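Local coordinates for protein enoyl-CoA hydratase (Mycobacterium smegmatis, PDB 3PE8) that probably catalyses the hydration of 2-enoyl-CoA thioesters to 3-hydroxyacyl-CoA thioesters, as a crotonase-family member, and binds a zinc ion, at residues Leu11-Thr16 / Arg20-Asn25; Thr40-Leu45 / Leu108-Tyr113; Val54-Val59 / Ala192-Asn197; Pro94-Ile99 / Thr185-Val190. One frame throughout, in Å; residues are numbered along the deposited sequence.

Contact 1 lies partly at the surface and is the polar one: a hairpin at the edge of the main sheet, held by backbone hydrogen bonds and an arginine-threonine pair. Contacts 2, 3 and 4 are buried and rest on methyl groups and rings. Contact 2 packs helix 35-50, which covers one face of the hairpin, against the helix carrying the zinc ligand Glu109. Contacts 3 and 4 share helix 183-195, laid along the other face of the sheet over the neighbouring strands 56-61 and 95-99, and both touch a second subunit. Contact 3 also has a charged, watered end at Asp55, whereas contact 4 is made by apolar side chains.

Contact 1: Leu11-Thr16 / Arg20-Asn25; sequences LLVDTT and RTLTLN
Leu12 and Asp14 are tied to Thr23 and Thr21 by four backbone hydrogen bonds, two to each hydrogen-bonded pair of this antiparallel hairpin; Leu12 N reaches Thr23 O at 2.9 Å and Thr21 N reaches Asp14 O at 2.8 Å. Side-chain polar bonds gather near the turn. Arg20 NE donates to Thr15 OG1 at 2.8 Å and 159°, and its NH2 adds a weak bond to the same hydroxyl. The bend at chi3 (-64°) brings the guanidinium edge-on to Thr15, with OG1 in its plane, and a salt bridge to Asp51 anchors NH2. On the face of Asp14 and Thr21 a water joins Asp14 OD1 (2.7 Å) to Thr21 OG1, and Thr16 OG1 donates to that same carboxylate oxygen.

On the face that also carries Thr15 and Arg20, apolar contacts follow. Val13 CG2 lies beside Leu22 CD2 at 3.9 Å, while Leu11 CD1 meets Leu24 CD2 at 4.0 Å. Leucines suit its covered part, where Leu11 and Leu22 press against helix 35-50; Val13 is exposed. Strand 11-16 is an outermost strand of the main sheet within the chain, and strand 19-24 hydrogen-bonds along its far edge to strand 56-61.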
loop_
_atom_site.group_PDB
_atom_site.type_symbol
_atom_site.label_atom_id
_atom_site.label_comp_id
_atom_site.label_asym_id
_atom_site.label_seq_id
_atom_site.Cartn_x
_atom_site.Cartn_y
_atom_site.Cartn_z
ATOM N N LEU A 11 6.825 -30.312 -24.933
ATOM C CA LEU A 11 5.949 -29.161 -25.179
ATOM C C LEU A 11 5.649 -29.079 -26.659
ATOM O O LEU A 11 6.575 -28.967 -27.448
ATOM C CB LEU A 11 6.568 -27.833 -24.737
ATOM C CG LEU A 11 5.617 -26.631 -24.761
ATOM C CD1 LEU A 11 4.604 -26.673 -23.629
ATOM C CD2 LEU A 11 6.447 -25.322 -24.706
ATOM N N LEU A 12 4.390 -29.176 -27.042
ATOM C CA LEU A 12 4.008 -29.024 -28.447
ATOM C C LEU A 12 3.702 -27.570 -28.733
ATOM O O LEU A 12 3.152 -26.867 -27.864
ATOM C CB LEU A 12 2.808 -29.899 -28.793
ATOM C CG LEU A 12 3.037 -31.388 -28.565
ATOM C CD1 LEU A 12 1.735 -32.138 -28.729
ATOM C CD2 LEU A 12 4.099 -31.945 -29.503
ATOM N N VAL A 13 4.082 -27.111 -29.930
ATOM C CA VAL A 13 3.910 -25.702 -30.320
ATOM C C VAL A 13 3.245 -25.649 -31.693
ATOM O O VAL A 13 3.709 -26.279 -32.630
ATOM C CB VAL A 13 5.271 -24.948 -30.349
ATOM C CG1 VAL A 13 5.105 -23.479 -30.749
ATOM C CG2 VAL A 13 6.044 -25.083 -29.011
ATOM N N ASP A 14 2.165 -24.860 -31.809
ATOM C CA ASP A 14 1.481 -24.617 -33.069
ATOM C C ASP A 14 1.255 -23.110 -33.186
ATOM O O ASP A 14 0.923 -22.471 -32.184
ATOM C CB ASP A 14 0.116 -25.289 -33.079
ATOM C CG ASP A 14 -0.689 -24.946 -34.332
ATOM O OD1 ASP A 14 -1.480 -23.974 -34.317
ATOM O OD2 ASP A 14 -0.456 -25.606 -35.370
ATOM N N THR A 15 1.386 -22.567 -34.383
ATOM C CA THR A 15 1.023 -21.155 -34.637
ATOM C C THR A 15 0.090 -21.115 -35.834
ATOM O O THR A 15 0.453 -21.550 -36.931
ATOM C CB THR A 15 2.240 -20.250 -34.863
ATOM O OG1 THR A 15 3.174 -20.472 -33.799
ATOM C CG2 THR A 15 1.817 -18.765 -34.888
ATOM N N THR A 16 -1.130 -20.644 -35.585
ATOM C CA THR A 16 -2.199 -20.595 -36.609
ATOM C C THR A 16 -2.982 -19.299 -36.389
ATOM O O THR A 16 -3.401 -19.029 -35.256
ATOM C CB THR A 16 -3.152 -21.809 -36.470
ATOM O OG1 THR A 16 -2.422 -23.032 -36.672
ATOM C CG2 THR A 16 -4.304 -21.762 -37.494
ATOM N N ARG A 20 -0.497 -18.700 -30.912
ATOM C CA ARG A 20 0.453 -19.778 -30.622
ATOM C C ARG A 20 -0.110 -20.606 -29.482
ATOM O O ARG A 20 -0.364 -20.079 -28.405
ATOM C CB ARG A 20 1.821 -19.248 -30.231
ATOM C CG ARG A 20 2.790 -20.423 -29.947
ATOM C CD ARG A 20 4.206 -20.054 -30.098
ATOM N NE ARG A 20 4.519 -19.675 -31.466
ATOM C CZ ARG A 20 5.639 -19.076 -31.808
ATOM N NH1 ARG A 20 6.553 -18.794 -30.867
ATOM N NH2 ARG A 20 5.866 -18.748 -33.088
ATOM N N THR A 21 -0.325 -21.895 -29.741
ATOM C CA THR A 21 -0.789 -22.812 -28.730
ATOM C C THR A 21 0.401 -23.599 -28.200
ATOM O O THR A 21 1.162 -24.210 -28.984
ATOM C CB THR A 21 -1.858 -23.771 -29.296
ATOM O OG1 THR A 21 -2.955 -23.032 -29.878
ATOM C CG2 THR A 21 -2.412 -24.699 -28.182
ATOM N N LEU A 22 0.554 -23.589 -26.878
ATOM C CA LEU A 22 1.618 -24.316 -26.170
ATOM C C LEU A 22 0.896 -25.418 -25.400
ATOM O O LEU A 22 0.046 -25.134 -24.534
ATOM C CB LEU A 22 2.327 -23.375 -25.196
ATOM C CG LEU A 22 2.978 -22.128 -25.812
ATOM C CD1 LEU A 22 3.595 -21.254 -24.712
ATOM C CD2 LEU A 22 4.021 -22.521 -26.885
ATOM N N THR A 23 1.183 -26.658 -25.773
ATOM C CA THR A 23 0.511 -27.824 -25.169
ATOM C C THR A 23 1.508 -28.575 -24.307
ATOM O O THR A 23 2.450 -29.158 -24.833
ATOM C CB THR A 23 -0.088 -28.742 -26.235
ATOM O OG1 THR A 23 -1.010 -27.995 -27.075
ATOM C CG2 THR A 23 -0.815 -29.938 -25.562
ATOM N N LEU A 24 1.306 -28.560 -22.981
ATOM C CA LEU A 24 2.095 -29.368 -22.050
ATOM C C LEU A 24 1.944 -30.833 -22.465
ATOM O O LEU A 24 0.835 -31.301 -22.639
ATOM C CB LEU A 24 1.612 -29.193 -20.613
ATOM C CG LEU A 24 1.485 -27.762 -20.069
ATOM C CD1 LEU A 24 0.865 -27.842 -18.671
ATOM C CD2 LEU A 24 2.833 -27.030 -20.017
ATOM N N ASN A 25 3.051 -31.534 -22.684
ATOM C CA ASN A 25 2.999 -32.823 -23.356
ATOM C C ASN A 25 3.797 -33.923 -22.627
ATOM O O ASN A 25 4.703 -34.559 -23.203
ATOM C CB ASN A 25 3.450 -32.702 -24.839
ATOM C CG ASN A 25 3.089 -33.933 -25.652
ATOM O OD1 ASN A 25 1.998 -34.509 -25.475
ATOM N ND2 ASN A 25 4.001 -34.353 -26.530
HETATM O O HOH W 1 -2.330 -22.171 -32.450
#

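Contact 2: Thr40-Leu45 / Leu108-Tyr113; sequences TFFRAL and LELALY. With ZN (zinc ion), chain C.
Phe41 sets CG anti to its backbone N (chi1 177°), whereas Phe42 sets CG beside its own (chi1 -67°), and these different choices on consecutive helical residues send both rings to one leucine of the other helix. Leu110, with CG beside its backbone N, presents CD2 to the neighbouring rims of both rings, which already touch each other. That methyl lies 4.0 Å from Phe41 CE2 and 4.2 Å from Phe42 CZ, approaching each ring obliquely. Phe41 and Leu110 run past each other in opposite directions, so that the outer part of the ring, at CE2, meets one of the two terminal methyls of the leucine, CD2.

The rings also pack within their own helix. Leu45 CG sits over one face of Phe41, and Phe41 CD2 in turn stands 3.8 Å above the plane of Phe42, near its rim. From outside the helix, Trp138 meets Phe42 edge-to-face. Large flat side chains suit this place because the backbones are well separated, with Phe41 CA 10.7 Å from Leu110 CA.

Helix 106-113 belongs to the crotonase fold; in relatives the start of the corresponding helix helps form the oxyanion hole that receives the thioester carbonyl. One residue before Leu110, Glu109 turns from the phenylalanines to a zinc ion, bound by OE2 at 2.0 Å. His129 and two waters complete the ligands found, the two water oxygens lying 2.2 Å and 1.9 Å from the zinc. The carboxylate binds through one oxygen, as Glu109 OE1 stays 3.4 Å from the metal and instead accepts hydrogen bonds from the backbone N of Trp138 and of Leu140, which should fix the rotation of the carboxylate.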
loop_
_atom_site.group_PDB
_atom_site.type_symbol
_atom_site.label_atom_id
_atom_site.label_comp_id
_atom_site.label_asym_id
_atom_site.label_seq_id
_atom_site.Cartn_x
_atom_site.Cartn_y
_atom_site.Cartn_z
ATOM N N THR A 40 11.501 -25.411 -20.784
ATOM C CA THR A 40 10.973 -25.340 -22.144
ATOM C C THR A 40 9.725 -24.440 -22.204
ATOM O O THR A 40 9.591 -23.606 -23.113
ATOM C CB THR A 40 10.669 -26.764 -22.688
ATOM O OG1 THR A 40 11.876 -27.549 -22.658
ATOM C CG2 THR A 40 10.168 -26.703 -24.132
ATOM N N PHE A 41 8.837 -24.606 -21.238
ATOM C CA PHE A 41 7.592 -23.822 -21.214
ATOM C C PHE A 41 7.854 -22.339 -21.015
ATOM O O PHE A 41 7.348 -21.477 -21.759
ATOM C CB PHE A 41 6.668 -24.348 -20.123
ATOM C CG PHE A 41 5.402 -23.567 -19.983
ATOM C CD1 PHE A 41 4.420 -23.617 -20.964
ATOM C CD2 PHE A 41 5.224 -22.717 -18.897
ATOM C CE1 PHE A 41 3.262 -22.856 -20.837
ATOM C CE2 PHE A 41 4.058 -21.962 -18.778
ATOM C CZ PHE A 41 3.095 -22.038 -19.767
ATOM N N PHE A 42 8.657 -22.016 -20.009
ATOM C CA PHE A 42 8.936 -20.619 -19.705
ATOM C C PHE A 42 9.689 -19.951 -20.845
ATOM O O PHE A 42 9.430 -18.786 -21.167
ATOM C CB PHE A 42 9.598 -20.446 -18.328
ATOM C CG PHE A 42 8.688 -20.813 -17.171
ATOM C CD1 PHE A 42 7.464 -20.168 -17.012
ATOM C CD2 PHE A 42 9.012 -21.826 -16.284
ATOM C CE1 PHE A 42 6.592 -20.524 -15.988
ATOM C CE2 PHE A 42 8.127 -22.178 -15.252
ATOM C CZ PHE A 42 6.937 -21.496 -15.095
ATOM N N ARG A 43 10.608 -20.681 -21.491
ATOM C CA ARG A 43 11.274 -20.180 -22.680
ATOM C C ARG A 43 10.295 -19.956 -23.844
ATOM O O ARG A 43 10.388 -18.972 -24.552
ATOM C CB ARG A 43 12.417 -21.119 -23.110
ATOM C CG ARG A 43 13.153 -20.666 -24.364
ATOM C CD ARG A 43 14.406 -21.517 -24.607
ATOM N NE ARG A 43 14.012 -22.893 -24.950
ATOM C CZ ARG A 43 14.189 -23.987 -24.201
ATOM N NH1 ARG A 43 14.790 -23.946 -23.002
ATOM N NH2 ARG A 43 13.757 -25.151 -24.673
ATOM N N ALA A 44 9.352 -20.872 -24.020
ATOM C CA ALA A 44 8.346 -20.739 -25.074
ATOM C C ALA A 44 7.462 -19.496 -24.891
ATOM O O ALA A 44 7.108 -18.828 -25.877
ATOM C CB ALA A 44 7.485 -22.030 -25.158
ATOM N N LEU A 45 7.139 -19.160 -23.648
ATOM C CA LEU A 45 6.395 -17.931 -23.358
ATOM C C LEU A 45 7.179 -16.694 -23.784
ATOM O O LEU A 45 6.645 -15.795 -24.463
ATOM C CB LEU A 45 5.988 -17.841 -21.876
ATOM C CG LEU A 45 4.846 -18.758 -21.412
ATOM C CD1 LEU A 45 4.661 -18.628 -19.896
ATOM C CD2 LEU A 45 3.543 -18.498 -22.172
ATOM N N LEU A 108 -2.303 -25.544 -10.771
ATOM C CA LEU A 108 -3.278 -24.498 -10.450
ATOM C C LEU A 108 -2.575 -23.132 -10.469
ATOM O O LEU A 108 -3.127 -22.165 -10.993
ATOM C CB LEU A 108 -3.955 -24.765 -9.095
ATOM C CG LEU A 108 -4.883 -23.706 -8.516
ATOM C CD1 LEU A 108 -5.979 -23.313 -9.519
ATOM C CD2 LEU A 108 -5.493 -24.243 -7.171
ATOM N N GLU A 109 -1.332 -23.074 -9.968
ATOM C CA GLU A 109 -0.554 -21.828 -10.060
ATOM C C GLU A 109 -0.310 -21.439 -11.531
ATOM O O GLU A 109 -0.454 -20.268 -11.878
ATOM C CB GLU A 109 0.759 -21.947 -9.298
ATOM C CG GLU A 109 0.509 -21.897 -7.768
ATOM C CD GLU A 109 1.701 -22.221 -6.897
ATOM O OE1 GLU A 109 2.080 -21.360 -6.074
ATOM O OE2 GLU A 109 2.212 -23.349 -7.035
ATOM N N LEU A 110 -0.025 -22.412 -12.395
ATOM C CA LEU A 110 0.078 -22.092 -13.841
ATOM C C LEU A 110 -1.219 -21.502 -14.378
ATOM O O LEU A 110 -1.220 -20.483 -15.081
ATOM C CB LEU A 110 0.487 -23.302 -14.680
ATOM C CG LEU A 110 1.912 -23.749 -14.808
ATOM C CD1 LEU A 110 1.962 -24.744 -15.995
ATOM C CD2 LEU A 110 2.928 -22.617 -15.026
ATOM N N ALA A 111 -2.355 -22.098 -14.012
ATOM C CA ALA A 111 -3.640 -21.581 -14.453
ATOM C C ALA A 111 -3.867 -20.165 -13.960
ATOM O O ALA A 111 -4.379 -19.330 -14.686
ATOM C CB ALA A 111 -4.796 -22.528 -14.011
ATOM N N LEU A 112 -3.510 -19.907 -12.695
ATOM C CA LEU A 112 -3.670 -18.605 -12.052
ATOM C C LEU A 112 -2.818 -17.495 -12.702
ATOM O O LEU A 112 -3.145 -16.327 -12.544
ATOM C CB LEU A 112 -3.381 -18.714 -10.545
ATOM C CG LEU A 112 -4.439 -19.475 -9.751
ATOM C CD1 LEU A 112 -3.894 -19.827 -8.325
ATOM C CD2 LEU A 112 -5.754 -18.718 -9.622
ATOM N N TYR A 113 -1.722 -17.848 -13.361
ATOM C CA TYR A 113 -0.922 -16.877 -14.098
ATOM C C TYR A 113 -1.588 -16.404 -15.392
ATOM O O TYR A 113 -1.255 -15.338 -15.901
ATOM C CB TYR A 113 0.434 -17.462 -14.513
ATOM C CG TYR A 113 1.517 -17.459 -13.478
ATOM C CD1 TYR A 113 2.046 -16.298 -13.003
ATOM C CD2 TYR A 113 2.025 -18.649 -13.008
ATOM C CE1 TYR A 113 3.070 -16.287 -12.074
ATOM C CE2 TYR A 113 3.055 -18.663 -12.074
ATOM C CZ TYR A 113 3.562 -17.489 -11.601
ATOM O OH TYR A 113 4.589 -17.523 -10.668
HETATM ZN ZN ZN C . 3.398 -24.479 -5.824
HETATM O O HOH W 2 3.715 -26.555 -6.625
HETATM O O HOH W 3 5.055 -23.698 -5.375
#

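Contact 3: Val54-Val59 / Ala192-Asn197; sequences VDVVIV and ASIVGN
Asp55 and Val195 bring their CA atoms to 6.4 Å where the chain, bent at Asp55 (phi -104°, psi -33°), enters the strand beginning at Val56 beside the C-terminal part of helix 183-195. Val56 carries the apolar half of the contact. Its CG2, beside the backbone N, touches Ile194 CG2 at 3.7 Å and Val195 CG2 at 4.0 Å, one methyl thus bridging two consecutive helical residues. The side chains of Val56 and Ile194 cross at about a right angle, and it is the short CG2 branch of the isoleucine, not its longer arm, that does the touching. Compact beta-branched residues fit well here, offering methyls close to the backbone to fill a narrow interface.

In the crotonase fold the central sheet is covered on both faces, and the alternation along this strand reflects that. Val56 and Ile58 face helix 183-195, whereas Val57 and Val59 point to the other side, where Leu45 and Phe41 of helix 35-50 pack on them.

Asp55 supplies the polar half. Its CB rests 4.1 Å from Val195 CG2, the two side chains again crossing nearly at right angles. A water donates to Asp55 OD2 at 2.7 Å and to Val195 O at 2.8 Å, linking the start of the strand to a carbonyl near the end of the helix. The other carboxylate oxygen, OD1, forms salt bridges with Arg18 and Arg203, which would be expected to favour the charged form despite burial. Ile194 also packs on Leu158 of a second subunit.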
loop_
_atom_site.group_PDB
_atom_site.type_symbol
_atom_site.label_atom_id
_atom_site.label_comp_id
_atom_site.label_asym_id
_atom_site.label_seq_id
_atom_site.Cartn_x
_atom_site.Cartn_y
_atom_site.Cartn_z
ATOM N N VAL A 54 3.224 -13.619 -33.644
ATOM C CA VAL A 54 2.286 -14.079 -32.601
ATOM C C VAL A 54 1.604 -12.904 -31.918
ATOM O O VAL A 54 2.268 -11.956 -31.469
ATOM C CB VAL A 54 3.045 -14.892 -31.536
ATOM C CG1 VAL A 54 2.105 -15.298 -30.361
ATOM C CG2 VAL A 54 3.714 -16.130 -32.188
ATOM N N ASP A 55 0.281 -12.950 -31.856
ATOM C CA ASP A 55 -0.475 -11.946 -31.089
ATOM C C ASP A 55 -0.995 -12.454 -29.748
ATOM O O ASP A 55 -1.161 -11.671 -28.813
ATOM C CB ASP A 55 -1.673 -11.424 -31.883
ATOM C CG ASP A 55 -1.288 -10.519 -33.013
ATOM O OD1 ASP A 55 -0.170 -9.923 -33.025
ATOM O OD2 ASP A 55 -2.136 -10.408 -33.911
ATOM N N VAL A 56 -1.337 -13.741 -29.684
ATOM C CA VAL A 56 -2.047 -14.347 -28.550
ATOM C C VAL A 56 -1.486 -15.745 -28.312
ATOM O O VAL A 56 -1.075 -16.431 -29.272
ATOM C CB VAL A 56 -3.602 -14.447 -28.802
ATOM C CG1 VAL A 56 -4.340 -15.139 -27.658
ATOM C CG2 VAL A 56 -4.195 -13.036 -29.051
ATOM N N VAL A 57 -1.374 -16.125 -27.036
ATOM C CA VAL A 57 -0.949 -17.467 -26.635
ATOM C C VAL A 57 -2.124 -18.226 -25.989
ATOM O O VAL A 57 -2.868 -17.637 -25.166
ATOM C CB VAL A 57 0.237 -17.413 -25.625
ATOM C CG1 VAL A 57 0.632 -18.816 -25.171
ATOM C CG2 VAL A 57 1.484 -16.725 -26.254
ATOM N N ILE A 58 -2.285 -19.505 -26.351
ATOM C CA ILE A 58 -3.143 -20.440 -25.620
ATOM C C ILE A 58 -2.257 -21.465 -24.939
ATOM O O ILE A 58 -1.400 -22.063 -25.609
ATOM C CB ILE A 58 -4.160 -21.155 -26.573
ATOM C CG1 ILE A 58 -5.089 -20.135 -27.234
ATOM C CG2 ILE A 58 -4.960 -22.252 -25.826
ATOM C CD1 ILE A 58 -5.944 -20.694 -28.363
ATOM N N VAL A 59 -2.490 -21.702 -23.654
ATOM C CA VAL A 59 -1.798 -22.751 -22.931
ATOM C C VAL A 59 -2.801 -23.853 -22.620
ATOM O O VAL A 59 -3.872 -23.566 -22.094
ATOM C CB VAL A 59 -1.175 -22.243 -21.612
ATOM C CG1 VAL A 59 -0.556 -23.418 -20.789
ATOM C CG2 VAL A 59 -0.078 -21.200 -21.861
ATOM N N ALA A 192 -9.354 -15.254 -31.501
ATOM C CA ALA A 192 -9.645 -14.597 -32.757
ATOM C C ALA A 192 -10.260 -13.200 -32.549
ATOM O O ALA A 192 -9.921 -12.248 -33.268
ATOM C CB ALA A 192 -10.564 -15.456 -33.627
ATOM N N SER A 193 -11.105 -13.075 -31.537
ATOM C CA SER A 193 -11.638 -11.761 -31.175
ATOM C C SER A 193 -10.549 -10.774 -30.786
ATOM O O SER A 193 -10.563 -9.634 -31.223
ATOM C CB SER A 193 -12.679 -11.854 -30.062
ATOM O OG SER A 193 -13.750 -12.655 -30.465
ATOM N N ILE A 194 -9.556 -11.250 -30.056
ATOM C CA ILE A 194 -8.442 -10.412 -29.670
ATOM C C ILE A 194 -7.602 -10.014 -30.883
ATOM O O ILE A 194 -7.239 -8.864 -31.041
ATOM C CB ILE A 194 -7.562 -11.109 -28.610
ATOM C CG1 ILE A 194 -8.375 -11.443 -27.354
ATOM C CG2 ILE A 194 -6.350 -10.200 -28.243
ATOM C CD1 ILE A 194 -7.547 -12.115 -26.238
ATOM N N VAL A 195 -7.311 -10.993 -31.733
ATOM C CA VAL A 195 -6.511 -10.818 -32.964
ATOM C C VAL A 195 -7.155 -9.751 -33.869
ATOM O O VAL A 195 -6.462 -8.988 -34.539
ATOM C CB VAL A 195 -6.287 -12.167 -33.672
ATOM C CG1 VAL A 195 -5.732 -11.996 -35.122
ATOM C CG2 VAL A 195 -5.326 -13.030 -32.850
ATOM N N GLY A 196 -8.479 -9.691 -33.885
ATOM C CA GLY A 196 -9.202 -8.659 -34.661
ATOM C C GLY A 196 -9.112 -7.220 -34.171
ATOM O O GLY A 196 -9.526 -6.277 -34.879
ATOM N N ASN A 197 -8.616 -7.019 -32.952
ATOM C CA ASN A 197 -8.463 -5.694 -32.379
ATOM C C ASN A 197 -7.107 -5.062 -32.741
ATOM O O ASN A 197 -6.312 -5.652 -33.445
ATOM C CB ASN A 197 -8.666 -5.784 -30.865
ATOM C CG ASN A 197 -10.106 -5.957 -30.515
ATOM O OD1 ASN A 197 -10.452 -6.732 -29.619
ATOM N ND2 ASN A 197 -10.979 -5.294 -31.253
HETATM O O HOH W 4 -3.777 -8.906 -35.399
#

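Contact 4: Pro94-Ile99 / Thr185-Val190; sequences PVIGAI and TAARRV
Ala98 and Ala187 bring their single methyls together, the Ala98 methyl meeting its partner at a slant, CB to CB at 4.1 Å, and mark the place where strand and helix come nearest, with Ala98 CA and Ala187 CA 6.3 Å apart. Small residues suit this spot because a methyl from each side already spans the gap. Ile96, two residues back along the strand, meets the helix where it is less close and needs a longer reach. Its CG1 lies beside the backbone N (chi1 -65°) and the chain is extended beyond, so CD1 leads the approach and arrives 3.9 Å from Val190 CG1, the two side chains crossing at a slant. The shorter branch adds a looser contact: Ile96 CG2 stands 4.3 Å from Ala187 CB. Ile96 therefore touches Ala187 with both branches, CG2 against its CB and CD1 near its O, while CD1 alone reaches on to Val190.

Strand and helix run antiparallel at 165°, their axes 9.1 Å apart, so residues two apart on the strand meet residues three apart on the helix. On the far face of the strand, Ile99 CD1 folds back over Gly97, to 4.3 Å from its CA. The helix is amphipathic, and its outward Arg189 lays its guanidinium over Ala186 CA and forms a salt bridge with Glu176.

Strand 95-99 lies between strands 56-61 and 116-120, and helix 183-195 spans this part of the sheet: Ala187 also touches Ile58, and Val190 touches Ile118. Val190 also packs on Arg155 of a second subunit.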
loop_
_atom_site.group_PDB
_atom_site.type_symbol
_atom_site.label_atom_id
_atom_site.label_comp_id
_atom_site.label_asym_id
_atom_site.label_seq_id
_atom_site.Cartn_x
_atom_site.Cartn_y
_atom_site.Cartn_z
ATOM N N PRO A 94 -1.650 -11.428 -24.689
ATOM C CA PRO A 94 -2.527 -12.181 -23.841
ATOM C C PRO A 94 -2.285 -13.684 -23.845
ATOM O O PRO A 94 -2.007 -14.258 -24.886
ATOM C CB PRO A 94 -3.910 -11.922 -24.432
ATOM C CG PRO A 94 -3.790 -10.755 -25.273
ATOM C CD PRO A 94 -2.382 -10.631 -25.683
ATOM N N VAL A 95 -2.426 -14.297 -22.672
ATOM C CA VAL A 95 -2.303 -15.739 -22.470
ATOM C C VAL A 95 -3.634 -16.289 -21.974
ATOM O O VAL A 95 -4.130 -15.894 -20.919
ATOM C CB VAL A 95 -1.207 -16.109 -21.449
ATOM C CG1 VAL A 95 -1.131 -17.638 -21.265
ATOM C CG2 VAL A 95 0.163 -15.597 -21.934
ATOM N N ILE A 96 -4.221 -17.169 -22.765
ATOM C CA ILE A 96 -5.504 -17.824 -22.491
ATOM C C ILE A 96 -5.181 -19.237 -22.033
ATOM O O ILE A 96 -4.472 -19.970 -22.733
ATOM C CB ILE A 96 -6.387 -17.936 -23.742
ATOM C CG1 ILE A 96 -6.797 -16.563 -24.227
ATOM C CG2 ILE A 96 -7.666 -18.828 -23.422
ATOM C CD1 ILE A 96 -7.278 -16.543 -25.707
ATOM N N GLY A 97 -5.630 -19.599 -20.834
ATOM C CA GLY A 97 -5.500 -20.986 -20.370
ATOM C C GLY A 97 -6.733 -21.757 -20.740
ATOM O O GLY A 97 -7.858 -21.360 -20.339
ATOM N N ALA A 98 -6.567 -22.850 -21.502
ATOM C CA ALA A 98 -7.677 -23.738 -21.875
ATOM C C ALA A 98 -7.515 -24.971 -21.011
ATOM O O ALA A 98 -6.687 -25.860 -21.284
ATOM C CB ALA A 98 -7.638 -24.067 -23.373
ATOM N N ILE A 99 -8.256 -24.981 -19.915
ATOM C CA ILE A 99 -8.054 -26.013 -18.874
ATOM C C ILE A 99 -8.872 -27.240 -19.222
ATOM O O ILE A 99 -10.113 -27.241 -19.093
ATOM C CB ILE A 99 -8.423 -25.485 -17.506
ATOM C CG1 ILE A 99 -7.800 -24.094 -17.222
ATOM C CG2 ILE A 99 -7.983 -26.508 -16.430
ATOM C CD1 ILE A 99 -6.255 -24.057 -17.405
ATOM N N THR A 185 -11.755 -25.166 -29.603
ATOM C CA THR A 185 -12.659 -24.336 -30.403
ATOM C C THR A 185 -12.993 -23.024 -29.681
ATOM O O THR A 185 -12.899 -21.916 -30.249
ATOM C CB THR A 185 -13.953 -25.119 -30.715
ATOM O OG1 THR A 185 -13.607 -26.309 -31.390
ATOM C CG2 THR A 185 -14.909 -24.271 -31.614
ATOM N N ALA A 186 -13.407 -23.117 -28.420
ATOM C CA ALA A 186 -13.753 -21.948 -27.666
ATOM C C ALA A 186 -12.608 -21.010 -27.420
ATOM O O ALA A 186 -12.775 -19.767 -27.444
ATOM C CB ALA A 186 -14.400 -22.345 -26.294
ATOM N N ALA A 187 -11.455 -21.585 -27.077
ATOM C CA ALA A 187 -10.257 -20.780 -26.842
ATOM C C ALA A 187 -9.845 -20.038 -28.114
ATOM O O ALA A 187 -9.472 -18.859 -28.044
ATOM C CB ALA A 187 -9.144 -21.618 -26.328
ATOM N N ARG A 188 -9.962 -20.708 -29.269
ATOM C CA ARG A 188 -9.658 -20.062 -30.563
ATOM C C ARG A 188 -10.617 -18.926 -30.886
ATOM O O ARG A 188 -10.207 -17.941 -31.489
ATOM C CB ARG A 188 -9.613 -21.084 -31.701
ATOM C CG ARG A 188 -8.333 -21.939 -31.711
ATOM C CD ARG A 188 -8.265 -22.818 -32.938
ATOM N NE ARG A 188 -9.116 -24.001 -32.892
ATOM C CZ ARG A 188 -8.750 -25.204 -32.428
ATOM N NH1 ARG A 188 -7.535 -25.414 -31.893
ATOM N NH2 ARG A 188 -9.611 -26.202 -32.474
ATOM N N ARG A 189 -11.888 -19.042 -30.475
ATOM C CA ARG A 189 -12.855 -17.968 -30.670
ATOM C C ARG A 189 -12.453 -16.728 -29.908
ATOM O O ARG A 189 -12.507 -15.618 -30.470
ATOM C CB ARG A 189 -14.285 -18.383 -30.247
ATOM C CG ARG A 189 -14.941 -19.393 -31.086
ATOM C CD ARG A 189 -16.445 -19.468 -30.773
ATOM N NE ARG A 189 -16.729 -19.669 -29.333
ATOM C CZ ARG A 189 -17.111 -20.836 -28.792
ATOM N NH1 ARG A 189 -17.235 -21.952 -29.551
ATOM N NH2 ARG A 189 -17.334 -20.911 -27.481
ATOM N N VAL A 190 -12.062 -16.887 -28.636
ATOM C CA VAL A 190 -11.631 -15.756 -27.833
ATOM C C VAL A 190 -10.358 -15.163 -28.395
ATOM O O VAL A 190 -10.259 -13.969 -28.587
ATOM C CB VAL A 190 -11.495 -16.136 -26.341
ATOM C CG1 VAL A 190 -10.885 -15.006 -25.548
ATOM C CG2 VAL A 190 -12.874 -16.557 -25.801
#